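Local coordinates for putative methyl-accepting chemotaxis signal transduction protein (Campylobacter jejuni, PDB 6W3V) that probably serves as a chemotaxis receptor whose extracytoplasmic dCache-type sensor region binds phenylalanine in its membrane-distal module, at residues L79-G84 with G155-D160. Numbering follows the deposited sequence.
Sequences LNVYLG and GVLGVD. With PHE (phenylalanine), chain C.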
# COMPACT_ATOMS: atom_id res chain seq x y z
N LEU A 79 9.07 -9.85 0.73
CA LEU A 79 9.02 -10.83 1.79
C LEU A 79 8.75 -12.21 1.21
O LEU A 79 9.38 -13.16 1.62
CB LEU A 79 7.93 -10.45 2.81
CG LEU A 79 8.04 -11.22 4.11
CD1 LEU A 79 9.32 -10.80 4.85
CD2 LEU A 79 6.80 -11.03 4.99
N ASN A 80 7.79 -12.29 0.31
CA ASN A 80 7.40 -13.55 -0.33
C ASN A 80 7.01 -13.23 -1.75
O ASN A 80 6.43 -12.19 -2.00
CB ASN A 80 6.17 -14.18 0.35
CG ASN A 80 6.35 -14.57 1.80
OD1 ASN A 80 7.21 -15.40 2.14
ND2 ASN A 80 5.57 -13.94 2.67
N VAL A 81 7.29 -14.16 -2.67
CA VAL A 81 6.81 -14.11 -4.02
C VAL A 81 6.36 -15.53 -4.37
O VAL A 81 7.09 -16.49 -4.08
CB VAL A 81 7.85 -13.60 -5.02
CG1 VAL A 81 7.37 -13.65 -6.44
CG2 VAL A 81 8.34 -12.21 -4.66
N TYR A 82 5.16 -15.69 -4.93
CA TYR A 82 4.60 -17.01 -5.06
C TYR A 82 3.66 -17.07 -6.26
O TYR A 82 3.12 -16.11 -6.75
CB TYR A 82 3.89 -17.43 -3.77
CG TYR A 82 3.04 -16.36 -3.11
CD1 TYR A 82 3.61 -15.46 -2.21
CD2 TYR A 82 1.70 -16.18 -3.41
CE1 TYR A 82 2.88 -14.46 -1.63
CE2 TYR A 82 0.95 -15.16 -2.85
CZ TYR A 82 1.53 -14.34 -1.89
OH TYR A 82 0.76 -13.36 -1.33
N LEU A 83 3.44 -18.32 -6.69
CA LEU A 83 2.51 -18.63 -7.79
C LEU A 83 1.59 -19.76 -7.36
O LEU A 83 2.05 -20.89 -7.14
CB LEU A 83 3.28 -19.05 -9.05
CG LEU A 83 2.43 -19.37 -10.29
CD1 LEU A 83 1.67 -18.15 -10.79
CD2 LEU A 83 3.25 -19.99 -11.41
N GLY A 84 0.31 -19.45 -7.20
CA GLY A 84 -0.68 -20.43 -6.80
C GLY A 84 -1.40 -21.03 -7.98
O GLY A 84 -1.81 -20.31 -8.89
N GLY A 155 -1.69 -19.47 -13.28
CA GLY A 155 -1.94 -19.42 -11.86
C GLY A 155 -2.02 -17.97 -11.41
O GLY A 155 -2.08 -17.07 -12.25
N VAL A 156 -2.09 -17.79 -10.09
CA VAL A 156 -2.17 -16.44 -9.49
C VAL A 156 -0.83 -16.14 -8.86
O VAL A 156 -0.37 -16.83 -7.96
CB VAL A 156 -3.30 -16.34 -8.45
CG1 VAL A 156 -3.24 -14.98 -7.81
CG2 VAL A 156 -4.62 -16.60 -9.16
N LEU A 157 -0.20 -15.08 -9.36
CA LEU A 157 1.05 -14.57 -8.81
C LEU A 157 0.73 -13.66 -7.61
O LEU A 157 -0.21 -12.89 -7.66
CB LEU A 157 1.72 -13.70 -9.88
CG LEU A 157 3.01 -12.99 -9.48
CD1 LEU A 157 4.12 -13.92 -9.14
CD2 LEU A 157 3.37 -12.05 -10.62
N GLY A 158 1.53 -13.80 -6.56
CA GLY A 158 1.46 -12.87 -5.45
C GLY A 158 2.82 -12.40 -5.03
O GLY A 158 3.81 -13.13 -5.06
N VAL A 159 2.85 -11.13 -4.62
CA VAL A 159 4.05 -10.44 -4.20
C VAL A 159 3.74 -9.73 -2.87
O VAL A 159 2.78 -8.93 -2.81
CB VAL A 159 4.51 -9.40 -5.23
CG1 VAL A 159 5.66 -8.58 -4.66
CG2 VAL A 159 4.88 -10.05 -6.54
N ASP A 160 4.45 -10.09 -1.81
CA ASP A 160 4.23 -9.51 -0.46
C ASP A 160 5.32 -8.50 -0.17
O ASP A 160 6.51 -8.87 -0.10
CB ASP A 160 4.28 -10.58 0.62
CG ASP A 160 3.14 -11.60 0.55
OD1 ASP A 160 2.15 -11.38 -0.19
OD2 ASP A 160 3.27 -12.59 1.30
N PHE C . 1.02 -13.47 2.50
CA PHE C . 0.39 -14.69 1.94
C PHE C . -0.80 -15.05 2.81
O PHE C . -0.69 -14.93 4.05
CB PHE C . 1.41 -15.84 1.98
CG PHE C . 0.92 -17.11 1.40
CD1 PHE C . 0.18 -17.95 2.18
CD2 PHE C . 1.24 -17.47 0.13
CE1 PHE C . -0.23 -19.17 1.70
CE2 PHE C . 0.78 -18.65 -0.37
CZ PHE C . -0.04 -19.45 0.39
OXT PHE C . -1.84 -15.49 2.28
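OD2 of D160 is gripped from two directions: the ammonium N of the bound phenylalanine lies 2.7 Å from it, and ND2 of N80 gives it a hydrogen bond of 3.0 Å. The amide uses the anti lone pair of OD2, pointing away from the other oxygen, and the amide and carboxylate planes stand 84° apart. OD1 accepts a hydrogen bond from OH of Y82 at 2.7 Å, met on the syn side but somewhat out of the carboxylate plane, and takes a second bond from T142. With both oxygens engaged, the carboxylate is held against rotation, and its negative charge probably favours the ligand's ammonium group, which D133 also binds. D133 accepts a bond from N80 too, so this asparagine amide links the two acids.

Y82 turns its ring across the neighbouring strand because CG sits between its backbone N and carbonyl carbon (chi1 43°). One face then receives CD2 of the ligand phenyl ring, 3.6 Å above the plane, while CA of G158 makes a CH-pi contact with the opposite face, 3.9 Å from the ring centroid. Glycine suits this place, since a CB would run into CE2 of the tyrosine.

The two strands are antiparallel neighbours in the central sheet of the first PDC sensor module, a Cache-type fold, and the face carrying N80, Y82 and D160 lines the amino-acid pocket. Y82 and G158 form a hydrogen-bonded pair, with Y82 N to G158 O at 2.9 Å and G158 N to Y82 O at 2.8 Å; G84 and V156 repeat the pattern. On the other face, V81, L157 and V159 present branched apolar side chains to the long helix 4-48, where L43 packs against both V81 and L157.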